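Local coordinates for condensin complex subunit 3 (Schizosaccharomyces pombe, PDB 5OQR), which serves as a regulatory subunit of the condensin complex, which is required to convert interphase chromatin into condensed, mitotic-like chromosomes, at residues 710-718 against 728-736; 601-610 against 644-655. All blocks are in the same frame, centred on the assembly; numbering follows the deposited sequence.

Contact 1: residues 710-718 against 728-736; sequences LANMIFESL and KFMISLLGK
Helices 710-717 and 728-736 run antiparallel, their axes 10.0 Å apart at closest and 162° between directions, with Ala711 facing Leu734 and Ile714 facing Met730. They are the two helices of a HEAT repeat, the ninth in this chain, and the seam between them is sealed by apolar side chains. Ile714 stands at its middle. Its CG2, anti to the backbone N because CG1 takes the place beside it (chi1 -65°), rests on Met730 O at 3.5 Å, while CD1 runs on to Leu733 CB at 4.1 Å, the side chains set roughly perpendicular. Cut back to an alanine here, it loses CG1, CG2 and CD1, which would probably leave a gap against the Met730 carbonyl and Leu733 CB. Leu734 spreads its two methyls: CD2 reaches Ala711 CB at 3.9 Å, where a small residue lets the leucine come close to the helix, and CD1 approaches the Phe715 ring obliquely, 3.7 Å from CE1. Helix 767-785 packs on this end through Phe776 and Leu773. At the other end Leu718 and Met730 lie side by side, pointing opposite ways, Leu718 CD2 3.5 Å from Met730 CB and 3.8 Å from Ile731 CG1.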
ATOM      1  N   LEU A 710       2.999 -30.164  -9.953  1.00 29.38           N
ATOM      2  CA  LEU A 710       3.876 -29.862  -8.829  1.00 29.94           C
ATOM      3  C   LEU A 710       4.022 -31.065  -7.907  1.00 30.31           C
ATOM      4  O   LEU A 710       5.092 -31.290  -7.333  1.00 30.38           O
ATOM      5  CB  LEU A 710       3.338 -28.655  -8.061  1.00 27.01           C
ATOM      6  CG  LEU A 710       4.177 -28.184  -6.873  1.00 33.66           C
ATOM      7  CD1 LEU A 710       5.563 -27.759  -7.322  1.00 36.64           C
ATOM      8  CD2 LEU A 710       3.477 -27.052  -6.151  1.00 29.41           C
ATOM      9  N   ALA A 711       2.953 -31.845  -7.743  1.00 37.00           N
ATOM     10  CA  ALA A 711       3.050 -33.084  -6.981  1.00 25.25           C
ATOM     11  C   ALA A 711       4.121 -33.995  -7.565  1.00 27.75           C
ATOM     12  O   ALA A 711       4.968 -34.525  -6.839  1.00 31.80           O
ATOM     13  CB  ALA A 711       1.695 -33.787  -6.961  1.00 24.28           C
ATOM     14  N   ASN A 712       4.106 -34.179  -8.887  1.00 29.42           N
ATOM     15  CA  ASN A 712       5.136 -34.981  -9.534  1.00 29.15           C
ATOM     16  C   ASN A 712       6.525 -34.413  -9.268  1.00 35.05           C
ATOM     17  O   ASN A 712       7.477 -35.168  -9.040  1.00 33.98           O
ATOM     18  CB  ASN A 712       4.869 -35.060 -11.037  1.00 29.77           C
ATOM     19  CG  ASN A 712       3.517 -35.656 -11.355  1.00 27.87           C
ATOM     20  OD1 ASN A 712       2.971 -36.438 -10.578  1.00 28.21           O
ATOM     21  ND2 ASN A 712       2.965 -35.288 -12.503  1.00 34.77           N
ATOM     22  N   MET A 713       6.664 -33.084  -9.297  1.00 37.15           N
ATOM     23  CA  MET A 713       7.951 -32.467  -8.991  1.00 29.43           C
ATOM     24  C   MET A 713       8.400 -32.823  -7.581  1.00 29.19           C
ATOM     25  O   MET A 713       9.561 -33.180  -7.355  1.00 35.84           O
ATOM     26  CB  MET A 713       7.860 -30.946  -9.147  1.00 37.00           C
ATOM     27  CG  MET A 713       7.491 -30.466 -10.540  1.00 37.96           C
ATOM     28  SD  MET A 713       8.618 -31.042 -11.818  1.00 40.30           S
ATOM     29  CE  MET A 713      10.148 -30.283 -11.289  1.00 38.47           C
ATOM     30  N   ILE A 714       7.489 -32.717  -6.615  1.00 26.90           N
ATOM     31  CA  ILE A 714       7.830 -33.017  -5.228  1.00 34.72           C
ATOM     32  C   ILE A 714       8.306 -34.459  -5.096  1.00 36.75           C
ATOM     33  O   ILE A 714       9.352 -34.732  -4.497  1.00 38.14           O
ATOM     34  CB  ILE A 714       6.626 -32.725  -4.313  1.00 34.67           C
ATOM     35  CG1 ILE A 714       6.316 -31.225  -4.332  1.00 26.37           C
ATOM     36  CG2 ILE A 714       6.897 -33.198  -2.888  1.00 42.07           C
ATOM     37  CD1 ILE A 714       5.026 -30.839  -3.651  1.00 28.58           C
ATOM     38  N   PHE A 715       7.552 -35.407  -5.660  1.00 32.19           N
ATOM     39  CA  PHE A 715       7.941 -36.811  -5.557  1.00 35.57           C
ATOM     40  C   PHE A 715       9.351 -37.035  -6.084  1.00 39.12           C
ATOM     41  O   PHE A 715      10.116 -37.822  -5.517  1.00 41.25           O
ATOM     42  CB  PHE A 715       6.946 -37.692  -6.314  1.00 31.17           C
ATOM     43  CG  PHE A 715       5.600 -37.788  -5.659  1.00 29.76           C
ATOM     44  CD1 PHE A 715       5.488 -38.096  -4.316  1.00 27.00           C
ATOM     45  CD2 PHE A 715       4.447 -37.559  -6.385  1.00 28.45           C
ATOM     46  CE1 PHE A 715       4.257 -38.179  -3.713  1.00 23.97           C
ATOM     47  CE2 PHE A 715       3.211 -37.639  -5.785  1.00 27.82           C
ATOM     48  CZ  PHE A 715       3.117 -37.950  -4.447  1.00 27.49           C
ATOM     49  N   GLU A 716       9.715 -36.349  -7.166  1.00 34.48           N
ATOM     50  CA  GLU A 716      11.031 -36.528  -7.764  1.00 33.31           C
ATOM     51  C   GLU A 716      12.138 -35.820  -6.995  1.00 35.89           C
ATOM     52  O   GLU A 716      13.312 -36.134  -7.208  1.00 48.79           O
ATOM     53  CB  GLU A 716      11.013 -36.031  -9.209  1.00 41.67           C
ATOM     54  CG  GLU A 716      10.294 -36.961 -10.167  1.00 47.64           C
ATOM     55  CD  GLU A 716      10.038 -36.325 -11.516  1.00 52.15           C
ATOM     56  OE1 GLU A 716      10.295 -35.113 -11.663  1.00 59.58           O
ATOM     57  OE2 GLU A 716       9.581 -37.038 -12.432  1.00 57.92           O
ATOM     58  N   SER A 717      11.799 -34.884  -6.108  1.00 33.84           N
ATOM     59  CA  SER A 717      12.795 -34.135  -5.356  1.00 39.62           C
ATOM     60  C   SER A 717      12.941 -34.605  -3.916  1.00 46.81           C
ATOM     61  O   SER A 717      13.932 -34.252  -3.268  1.00 49.29           O
ATOM     62  CB  SER A 717      12.445 -32.643  -5.361  1.00 42.59           C
ATOM     63  OG  SER A 717      11.472 -32.348  -4.377  1.00 44.93           O
ATOM     64  N   LEU A 718      11.989 -35.381  -3.399  1.00 51.55           N
ATOM     65  CA  LEU A 718      12.100 -35.865  -2.027  1.00 44.60           C
ATOM     66  C   LEU A 718      13.391 -36.630  -1.772  1.00 48.57           C
ATOM     67  O   LEU A 718      13.964 -36.471  -0.681  1.00 54.30           O
ATOM     68  CB  LEU A 718      10.886 -36.735  -1.684  1.00 46.94           C
ATOM     69  CG  LEU A 718       9.540 -36.018  -1.572  1.00 42.05           C
ATOM     70  CD1 LEU A 718       8.414 -37.032  -1.486  1.00 40.28           C
ATOM     71  CD2 LEU A 718       9.514 -35.086  -0.376  1.00 38.35           C
ATOM     72  N   LYS A 728      10.202 -34.002   5.553  1.00 41.15           N
ATOM     73  CA  LYS A 728       8.881 -33.859   6.156  1.00 42.48           C
ATOM     74  C   LYS A 728       8.123 -32.692   5.540  1.00 43.29           C
ATOM     75  O   LYS A 728       6.942 -32.813   5.198  1.00 37.45           O
ATOM     76  CB  LYS A 728       9.004 -33.652   7.665  1.00 53.28           C
ATOM     77  CG  LYS A 728       8.857 -34.911   8.504  1.00 58.37           C
ATOM     78  CD  LYS A 728       8.328 -34.594   9.899  1.00 69.35           C
ATOM     79  CE  LYS A 728       6.882 -34.103   9.853  1.00 77.57           C
ATOM     80  NZ  LYS A 728       6.203 -34.183  11.176  1.00 72.81           N
ATOM     81  N   PHE A 729       8.788 -31.543   5.408  1.00 45.03           N
ATOM     82  CA  PHE A 729       8.096 -30.334   4.982  1.00 43.38           C
ATOM     83  C   PHE A 729       7.640 -30.437   3.534  1.00 43.23           C
ATOM     84  O   PHE A 729       6.540 -29.990   3.191  1.00 40.38           O
ATOM     85  CB  PHE A 729       9.000 -29.119   5.174  1.00 57.53           C
ATOM     86  CG  PHE A 729       8.371 -27.837   4.735  1.00 45.72           C
ATOM     87  CD1 PHE A 729       8.821 -27.183   3.604  1.00 48.67           C
ATOM     88  CD2 PHE A 729       7.310 -27.298   5.438  1.00 47.24           C
ATOM     89  CE1 PHE A 729       8.234 -26.007   3.193  1.00 58.48           C
ATOM     90  CE2 PHE A 729       6.717 -26.123   5.032  1.00 56.27           C
ATOM     91  CZ  PHE A 729       7.175 -25.479   3.906  1.00 61.69           C
ATOM     92  N   MET A 730       8.467 -31.022   2.666  1.00 43.11           N
ATOM     93  CA  MET A 730       8.075 -31.168   1.270  1.00 37.87           C
ATOM     94  C   MET A 730       6.844 -32.049   1.130  1.00 35.86           C
ATOM     95  O   MET A 730       6.013 -31.816   0.246  1.00 32.62           O
ATOM     96  CB  MET A 730       9.236 -31.738   0.455  1.00 42.79           C
ATOM     97  CG  MET A 730      10.489 -30.875   0.474  1.00 55.65           C
ATOM     98  SD  MET A 730      10.204 -29.179  -0.074  1.00 53.75           S
ATOM     99  CE  MET A 730       9.915 -29.427  -1.822  1.00 46.76           C
ATOM    100  N   ILE A 731       6.705 -33.061   1.990  1.00 40.03           N
ATOM    101  CA  ILE A 731       5.512 -33.900   1.968  1.00 31.91           C
ATOM    102  C   ILE A 731       4.308 -33.117   2.468  1.00 28.36           C
ATOM    103  O   ILE A 731       3.189 -33.295   1.978  1.00 29.54           O
ATOM    104  CB  ILE A 731       5.749 -35.179   2.795  1.00 37.03           C
ATOM    105  CG1 ILE A 731       6.767 -36.077   2.093  1.00 34.85           C
ATOM    106  CG2 ILE A 731       4.444 -35.952   3.014  1.00 32.65           C
ATOM    107  CD1 ILE A 731       7.335 -37.167   2.974  1.00 41.78           C
ATOM    108  N   SER A 732       4.520 -32.235   3.448  1.00 39.66           N
ATOM    109  CA  SER A 732       3.438 -31.402   3.963  1.00 39.52           C
ATOM    110  C   SER A 732       2.717 -30.657   2.849  1.00 33.77           C
ATOM    111  O   SER A 732       1.516 -30.386   2.959  1.00 38.65           O
ATOM    112  CB  SER A 732       3.990 -30.405   4.980  1.00 41.88           C
ATOM    113  OG  SER A 732       4.986 -29.585   4.396  1.00 48.46           O
ATOM    114  N   LEU A 733       3.425 -30.321   1.770  1.00 31.16           N
ATOM    115  CA  LEU A 733       2.821 -29.527   0.706  1.00 36.60           C
ATOM    116  C   LEU A 733       1.798 -30.325  -0.089  1.00 30.41           C
ATOM    117  O   LEU A 733       0.834 -29.749  -0.604  1.00 30.41           O
ATOM    118  CB  LEU A 733       3.912 -28.991  -0.218  1.00 47.27           C
ATOM    119  CG  LEU A 733       5.040 -28.253   0.505  1.00 37.37           C
ATOM    120  CD1 LEU A 733       6.122 -27.853  -0.472  1.00 39.26           C
ATOM    121  CD2 LEU A 733       4.498 -27.039   1.245  1.00 35.50           C
ATOM    122  N   LEU A 734       1.985 -31.644  -0.201  1.00 36.38           N
ATOM    123  CA  LEU A 734       1.028 -32.470  -0.930  1.00 30.19           C
ATOM    124  C   LEU A 734      -0.378 -32.329  -0.364  1.00 28.87           C
ATOM    125  O   LEU A 734      -1.358 -32.431  -1.108  1.00 32.81           O
ATOM    126  CB  LEU A 734       1.470 -33.930  -0.896  1.00 29.89           C
ATOM    127  CG  LEU A 734       2.703 -34.268  -1.732  1.00 30.76           C
ATOM    128  CD1 LEU A 734       3.322 -35.563  -1.254  1.00 36.18           C
ATOM    129  CD2 LEU A 734       2.340 -34.366  -3.202  1.00 33.53           C
ATOM    130  N   GLY A 735      -0.499 -32.085   0.940  1.00 27.75           N
ATOM    131  CA  GLY A 735      -1.804 -31.899   1.544  1.00 37.98           C
ATOM    132  C   GLY A 735      -2.427 -30.552   1.251  1.00 36.99           C
ATOM    133  O   GLY A 735      -3.652 -30.416   1.332  1.00 40.53           O
ATOM    134  N   LYS A 736      -1.615 -29.553   0.913  1.00 44.39           N
ATOM    135  CA  LYS A 736      -2.124 -28.223   0.611  1.00 38.78           C
ATOM    136  C   LYS A 736      -2.461 -28.038  -0.861  1.00 33.93           C
ATOM    137  O   LYS A 736      -3.153 -27.076  -1.207  1.00 36.24           O
ATOM    138  CB  LYS A 736      -1.106 -27.161   1.030  1.00 37.33           C
ATOM    139  CG  LYS A 736      -0.588 -27.331   2.445  1.00 36.34           C
ATOM    140  CD  LYS A 736       0.495 -26.325   2.768  1.00 49.53           C
ATOM    141  CE  LYS A 736       1.102 -26.584   4.136  1.00 61.99           C
ATOM    142  NZ  LYS A 736       0.083 -26.546   5.219  1.00 83.71           N
TER

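Contact 2: residues 601-610 against 644-655; sequences DELFLKPLII and RIATIFCDALLS
Lys606 is a knob seated in the hole formed by Ile648, Asp651, Ala652 and Ser655. Its own helix, 601-610, runs at 35° to helix 644-655, the axes 9.3 Å apart, and is kinked at Pro607, whose nitrogen has no hydrogen to give to the turn before. The lysine CB faces Ile648 CD1 at 4.0 Å. With CG anti to the backbone N (chi1 -179°), the chain then lies across the small side chain of Ala652, CG meeting its CB at 3.9 Å. CD carries the chain on from Ala652 toward Asp651, with a bend at chi2 (-148°). CE reaches Asp651 O at 3.8 Å, and NZ ends 3.8 Å from Ser655 OG, too far for a hydrogen bond. A long aliphatic stem with a polar tip suits this partly exposed groove. The serine hydroxyl is already engaged, since Ser655 OG donates to Asp651 O from the face opposite to Ser655 N.

The buried Ile609 meets Ile648, CD1 to CD1 at 3.8 Å, two branched side chains crossing at a slant. Nearer the start of both segments the CD2 of Leu605, also buried, fits against Arg644 CB at 3.6 Å. Arg644 extends its chain from CG to NE past Asp601, whose OD2 sits over one face of the guanidinium, 4.0 Å from NE. This long salt bridge therefore rests on charge alone, and Asp601 OD2 has hydrogen bonds to Tyr634 and His598. Beyond the pair, helix 621-635 packs on Ile609 and Arg644, helix 563-574 on the far side of 601-610 through Phe571, and helices 669-682 and 706-717 on 644-655, placing the contact inside the all-helical C-terminal part of the solenoid.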
ATOM      1  N   ASP A 601      12.787 -16.978 -18.731  1.00 34.21           N
ATOM      2  CA  ASP A 601      12.026 -17.011 -17.485  1.00 38.91           C
ATOM      3  C   ASP A 601      12.567 -18.078 -16.545  1.00 39.91           C
ATOM      4  O   ASP A 601      12.877 -17.803 -15.384  1.00 38.97           O
ATOM      5  CB  ASP A 601      10.548 -17.275 -17.771  1.00 38.07           C
ATOM      6  CG  ASP A 601      10.008 -16.424 -18.894  1.00 39.20           C
ATOM      7  OD1 ASP A 601      10.759 -16.168 -19.853  1.00 40.10           O
ATOM      8  OD2 ASP A 601       8.831 -16.016 -18.822  1.00 38.13           O
ATOM      9  N   GLU A 602      12.689 -19.308 -17.048  1.00 55.72           N
ATOM     10  CA  GLU A 602      13.142 -20.429 -16.229  1.00 55.86           C
ATOM     11  C   GLU A 602      14.425 -20.089 -15.485  1.00 51.10           C
ATOM     12  O   GLU A 602      14.574 -20.413 -14.301  1.00 44.07           O
ATOM     13  CB  GLU A 602      13.357 -21.667 -17.103  1.00 68.04           C
ATOM     14  CG  GLU A 602      12.300 -21.893 -18.185  1.00 70.68           C
ATOM     15  CD  GLU A 602      12.593 -21.140 -19.477  1.00 78.41           C
ATOM     16  OE1 GLU A 602      13.775 -20.828 -19.735  1.00 80.38           O
ATOM     17  OE2 GLU A 602      11.637 -20.844 -20.224  1.00 69.96           O
ATOM     18  N   LEU A 603      15.365 -19.433 -16.166  1.00 47.61           N
ATOM     19  CA  LEU A 603      16.677 -19.182 -15.579  1.00 41.32           C
ATOM     20  C   LEU A 603      16.605 -18.130 -14.478  1.00 35.96           C
ATOM     21  O   LEU A 603      17.322 -18.227 -13.476  1.00 35.93           O
ATOM     22  CB  LEU A 603      17.655 -18.756 -16.673  1.00 43.75           C
ATOM     23  CG  LEU A 603      19.112 -18.570 -16.243  1.00 55.24           C
ATOM     24  CD1 LEU A 603      19.749 -19.901 -15.888  1.00 62.58           C
ATOM     25  CD2 LEU A 603      19.907 -17.863 -17.332  1.00 47.67           C
ATOM     26  N   PHE A 604      15.753 -17.121 -14.643  1.00 35.02           N
ATOM     27  CA  PHE A 604      15.664 -16.036 -13.673  1.00 38.89           C
ATOM     28  C   PHE A 604      14.594 -16.266 -12.619  1.00 36.24           C
ATOM     29  O   PHE A 604      14.703 -15.731 -11.511  1.00 37.69           O
ATOM     30  CB  PHE A 604      15.381 -14.710 -14.387  1.00 29.35           C
ATOM     31  CG  PHE A 604      16.565 -14.148 -15.114  1.00 28.56           C
ATOM     32  CD1 PHE A 604      17.602 -13.560 -14.417  1.00 33.29           C
ATOM     33  CD2 PHE A 604      16.639 -14.205 -16.492  1.00 28.96           C
ATOM     34  CE1 PHE A 604      18.695 -13.044 -15.079  1.00 36.01           C
ATOM     35  CE2 PHE A 604      17.727 -13.690 -17.161  1.00 33.15           C
ATOM     36  CZ  PHE A 604      18.757 -13.109 -16.454  1.00 38.25           C
ATOM     37  N   LEU A 605      13.562 -17.047 -12.938  1.00 35.06           N
ATOM     38  CA  LEU A 605      12.438 -17.200 -12.020  1.00 29.65           C
ATOM     39  C   LEU A 605      12.892 -17.723 -10.662  1.00 29.73           C
ATOM     40  O   LEU A 605      12.373 -17.302  -9.623  1.00 35.67           O
ATOM     41  CB  LEU A 605      11.400 -18.137 -12.641  1.00 34.42           C
ATOM     42  CG  LEU A 605       9.902 -17.856 -12.524  1.00 39.09           C
ATOM     43  CD1 LEU A 605       9.556 -16.380 -12.485  1.00 31.33           C
ATOM     44  CD2 LEU A 605       9.208 -18.513 -13.711  1.00 39.48           C
ATOM     45  N   LYS A 606      13.866 -18.638 -10.647  1.00 32.79           N
ATOM     46  CA  LYS A 606      14.318 -19.192  -9.372  1.00 35.27           C
ATOM     47  C   LYS A 606      15.184 -18.202  -8.606  1.00 32.22           C
ATOM     48  O   LYS A 606      14.888 -17.942  -7.427  1.00 36.07           O
ATOM     49  CB  LYS A 606      15.031 -20.528  -9.609  1.00 42.57           C
ATOM     50  CG  LYS A 606      15.531 -21.216  -8.348  1.00 35.43           C
ATOM     51  CD  LYS A 606      16.797 -22.004  -8.622  1.00 42.55           C
ATOM     52  CE  LYS A 606      17.304 -22.689  -7.367  1.00 62.68           C
ATOM     53  NZ  LYS A 606      18.761 -22.980  -7.436  1.00 85.54           N
ATOM     54  N   PRO A 607      16.237 -17.617  -9.178  1.00 40.11           N
ATOM     55  CA  PRO A 607      16.958 -16.562  -8.446  1.00 31.21           C
ATOM     56  C   PRO A 607      16.070 -15.420  -7.980  1.00 32.99           C
ATOM     57  O   PRO A 607      16.329 -14.840  -6.918  1.00 29.70           O
ATOM     58  CB  PRO A 607      17.993 -16.086  -9.471  1.00 29.72           C
ATOM     59  CG  PRO A 607      18.219 -17.257 -10.332  1.00 33.83           C
ATOM     60  CD  PRO A 607      16.919 -17.966 -10.437  1.00 40.18           C
ATOM     61  N   LEU A 608      15.034 -15.069  -8.742  1.00 36.07           N
ATOM     62  CA  LEU A 608      14.135 -14.001  -8.319  1.00 33.79           C
ATOM     63  C   LEU A 608      13.395 -14.382  -7.045  1.00 36.14           C
ATOM     64  O   LEU A 608      13.350 -13.609  -6.081  1.00 40.24           O
ATOM     65  CB  LEU A 608      13.132 -13.678  -9.429  1.00 34.63           C
ATOM     66  CG  LEU A 608      13.344 -12.446 -10.307  1.00 27.84           C
ATOM     67  CD1 LEU A 608      12.100 -12.233 -11.149  1.00 35.36           C
ATOM     68  CD2 LEU A 608      13.643 -11.194  -9.503  1.00 36.66           C
ATOM     69  N   ILE A 609      12.792 -15.571  -7.030  1.00 41.19           N
ATOM     70  CA  ILE A 609      12.011 -15.997  -5.874  1.00 37.33           C
ATOM     71  C   ILE A 609      12.897 -16.094  -4.640  1.00 32.13           C
ATOM     72  O   ILE A 609      12.493 -15.709  -3.538  1.00 37.08           O
ATOM     73  CB  ILE A 609      11.301 -17.330  -6.181  1.00 41.34           C
ATOM     74  CG1 ILE A 609      10.232 -17.102  -7.253  1.00 37.59           C
ATOM     75  CG2 ILE A 609      10.680 -17.930  -4.914  1.00 32.87           C
ATOM     76  CD1 ILE A 609       9.524 -18.353  -7.713  1.00 30.64           C
ATOM     77  N   ILE A 610      14.117 -16.603  -4.804  1.00 27.24           N
ATOM     78  CA  ILE A 610      15.020 -16.739  -3.665  1.00 32.64           C
ATOM     79  C   ILE A 610      15.331 -15.370  -3.075  1.00 36.94           C
ATOM     80  O   ILE A 610      15.140 -15.131  -1.877  1.00 45.08           O
ATOM     81  CB  ILE A 610      16.304 -17.481  -4.077  1.00 36.29           C
ATOM     82  CG1 ILE A 610      15.977 -18.936  -4.419  1.00 39.53           C
ATOM     83  CG2 ILE A 610      17.352 -17.413  -2.963  1.00 37.45           C
ATOM     84  CD1 ILE A 610      17.162 -19.761  -4.871  1.00 36.24           C
ATOM     85  N   ARG A 644       5.783 -22.571 -15.217  1.00 28.61           N
ATOM     86  CA  ARG A 644       7.205 -22.297 -15.036  1.00 29.13           C
ATOM     87  C   ARG A 644       7.572 -22.174 -13.564  1.00 31.76           C
ATOM     88  O   ARG A 644       8.691 -22.522 -13.174  1.00 30.12           O
ATOM     89  CB  ARG A 644       7.590 -21.015 -15.774  1.00 36.47           C
ATOM     90  CG  ARG A 644       7.394 -21.067 -17.275  1.00 38.02           C
ATOM     91  CD  ARG A 644       7.850 -19.774 -17.924  1.00 43.29           C
ATOM     92  NE  ARG A 644       7.596 -19.751 -19.363  1.00 48.87           N
ATOM     93  CZ  ARG A 644       6.565 -19.148 -19.947  1.00 45.28           C
ATOM     94  NH1 ARG A 644       5.662 -18.495 -19.228  1.00 50.00           N
ATOM     95  NH2 ARG A 644       6.435 -19.192 -21.265  1.00 43.65           N
ATOM     96  N   ILE A 645       6.653 -21.677 -12.736  1.00 32.42           N
ATOM     97  CA  ILE A 645       6.949 -21.507 -11.318  1.00 32.43           C
ATOM     98  C   ILE A 645       6.947 -22.855 -10.611  1.00 31.95           C
ATOM     99  O   ILE A 645       7.786 -23.115  -9.741  1.00 35.05           O
ATOM    100  CB  ILE A 645       5.948 -20.523 -10.683  1.00 38.50           C
ATOM    101  CG1 ILE A 645       6.057 -19.154 -11.362  1.00 34.65           C
ATOM    102  CG2 ILE A 645       6.199 -20.387  -9.181  1.00 31.97           C
ATOM    103  CD1 ILE A 645       4.958 -18.186 -10.993  1.00 30.88           C
ATOM    104  N   ALA A 646       6.013 -23.736 -10.972  1.00 32.71           N
ATOM    105  CA  ALA A 646       6.001 -25.077 -10.402  1.00 35.62           C
ATOM    106  C   ALA A 646       7.226 -25.875 -10.830  1.00 29.45           C
ATOM    107  O   ALA A 646       7.653 -26.785 -10.113  1.00 35.43           O
ATOM    108  CB  ALA A 646       4.721 -25.806 -10.806  1.00 29.46           C
ATOM    109  N   THR A 647       7.809 -25.542 -11.982  1.00 24.18           N
ATOM    110  CA  THR A 647       8.955 -26.291 -12.487  1.00 29.69           C
ATOM    111  C   THR A 647      10.218 -26.020 -11.678  1.00 32.93           C
ATOM    112  O   THR A 647      11.114 -26.870 -11.632  1.00 41.13           O
ATOM    113  CB  THR A 647       9.178 -25.950 -13.959  1.00 34.65           C
ATOM    114  OG1 THR A 647       8.043 -26.383 -14.718  1.00 34.32           O
ATOM    115  CG2 THR A 647      10.432 -26.625 -14.503  1.00 33.76           C
ATOM    116  N   ILE A 648      10.319 -24.851 -11.050  1.00 32.90           N
ATOM    117  CA  ILE A 648      11.454 -24.509 -10.200  1.00 33.15           C
ATOM    118  C   ILE A 648      11.048 -24.348  -8.750  1.00 32.34           C
ATOM    119  O   ILE A 648      11.914 -24.134  -7.890  1.00 29.00           O
ATOM    120  CB  ILE A 648      12.177 -23.242 -10.705  1.00 28.59           C
ATOM    121  CG1 ILE A 648      11.218 -22.051 -10.825  1.00 29.60           C
ATOM    122  CG2 ILE A 648      12.840 -23.508 -12.043  1.00 38.39           C
ATOM    123  CD1 ILE A 648      11.108 -21.215  -9.574  1.00 32.90           C
ATOM    124  N   PHE A 649       9.752 -24.445  -8.453  1.00 28.95           N
ATOM    125  CA  PHE A 649       9.230 -24.406  -7.094  1.00 31.37           C
ATOM    126  C   PHE A 649      10.127 -25.129  -6.093  1.00 35.66           C
ATOM    127  O   PHE A 649      10.646 -24.522  -5.150  1.00 39.82           O
ATOM    128  CB  PHE A 649       7.829 -25.027  -7.109  1.00 34.95           C
ATOM    129  CG  PHE A 649       7.095 -24.933  -5.804  1.00 39.38           C
ATOM    130  CD1 PHE A 649       7.416 -25.765  -4.746  1.00 42.23           C
ATOM    131  CD2 PHE A 649       6.059 -24.033  -5.649  1.00 34.54           C
ATOM    132  CE1 PHE A 649       6.734 -25.681  -3.555  1.00 41.36           C
ATOM    133  CE2 PHE A 649       5.373 -23.949  -4.462  1.00 37.27           C
ATOM    134  CZ  PHE A 649       5.709 -24.772  -3.412  1.00 39.63           C
ATOM    135  N   CYS A 650      10.310 -26.436  -6.283  1.00 40.09           N
ATOM    136  CA  CYS A 650      10.985 -27.246  -5.273  1.00 38.11           C
ATOM    137  C   CYS A 650      12.413 -26.773  -5.047  1.00 36.60           C
ATOM    138  O   CYS A 650      12.861 -26.642  -3.904  1.00 42.53           O
ATOM    139  CB  CYS A 650      10.962 -28.718  -5.686  1.00 37.96           C
ATOM    140  SG  CYS A 650       9.327 -29.468  -5.634  1.00 40.19           S
ATOM    141  N   ASP A 651      13.148 -26.514  -6.127  1.00 38.58           N
ATOM    142  CA  ASP A 651      14.543 -26.113  -5.982  1.00 39.88           C
ATOM    143  C   ASP A 651      14.655 -24.750  -5.313  1.00 38.94           C
ATOM    144  O   ASP A 651      15.551 -24.528  -4.492  1.00 37.34           O
ATOM    145  CB  ASP A 651      15.227 -26.102  -7.346  1.00 47.50           C
ATOM    146  CG  ASP A 651      14.899 -27.331  -8.171  1.00 75.95           C
ATOM    147  OD1 ASP A 651      15.663 -28.317  -8.104  1.00 92.93           O
ATOM    148  OD2 ASP A 651      13.870 -27.312  -8.882  1.00 63.11           O
ATOM    149  N   ALA A 652      13.756 -23.825  -5.651  1.00 36.91           N
ATOM    150  CA  ALA A 652      13.750 -22.529  -4.985  1.00 35.18           C
ATOM    151  C   ALA A 652      13.443 -22.680  -3.503  1.00 35.62           C
ATOM    152  O   ALA A 652      14.097 -22.057  -2.659  1.00 41.13           O
ATOM    153  CB  ALA A 652      12.730 -21.604  -5.649  1.00 33.46           C
ATOM    154  N   LEU A 653      12.457 -23.510  -3.166  1.00 39.96           N
ATOM    155  CA  LEU A 653      12.062 -23.658  -1.770  1.00 38.27           C
ATOM    156  C   LEU A 653      13.134 -24.383  -0.967  1.00 39.03           C
ATOM    157  O   LEU A 653      13.368 -24.056   0.201  1.00 43.19           O
ATOM    158  CB  LEU A 653      10.729 -24.398  -1.690  1.00 37.89           C
ATOM    159  CG  LEU A 653      10.000 -24.363  -0.348  1.00 49.49           C
ATOM    160  CD1 LEU A 653       9.613 -22.943   0.033  1.00 41.52           C
ATOM    161  CD2 LEU A 653       8.771 -25.251  -0.414  1.00 47.76           C
ATOM    162  N   LEU A 654      13.793 -25.372  -1.571  1.00 41.39           N
ATOM    163  CA  LEU A 654      14.879 -26.058  -0.880  1.00 41.79           C
ATOM    164  C   LEU A 654      16.044 -25.116  -0.615  1.00 42.96           C
ATOM    165  O   LEU A 654      16.638 -25.141   0.469  1.00 48.23           O
ATOM    166  CB  LEU A 654      15.342 -27.265  -1.697  1.00 37.16           C
ATOM    167  CG  LEU A 654      14.371 -28.443  -1.789  1.00 41.53           C
ATOM    168  CD1 LEU A 654      14.953 -29.526  -2.680  1.00 45.42           C
ATOM    169  CD2 LEU A 654      14.052 -29.001  -0.412  1.00 45.70           C
ATOM    170  N   SER A 655      16.389 -24.279  -1.595  1.00 50.20           N
ATOM    171  CA  SER A 655      17.461 -23.312  -1.393  1.00 45.25           C
ATOM    172  C   SER A 655      17.133 -22.364  -0.249  1.00 40.82           C
ATOM    173  O   SER A 655      18.016 -21.985   0.527  1.00 44.69           O
ATOM    174  CB  SER A 655      17.709 -22.530  -2.682  1.00 39.54           C
ATOM    175  OG  SER A 655      18.314 -23.348  -3.666  1.00 45.61           O
TER

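Overall arrangement
Both segments of contact 2 precede those of contact 1 in the sequence, and the centres of the two contacts are about 15 Å apart. Helix 639-661 joins them: one flank meets 601-610, while another receives 710-718. There Leu710 CD1 packs 3.6 Å from Phe649 CG, and Met713 CE lies 3.6 Å from Thr647 O. The pairings differ in direction, nearly antiparallel in contact 1, at 162°, and closer to parallel in contact 2, at 35°. Both belong to the all-helical C-terminal region of the chain, contact 1 buried and contact 2 partly so, and neither is touched by the other protein chain.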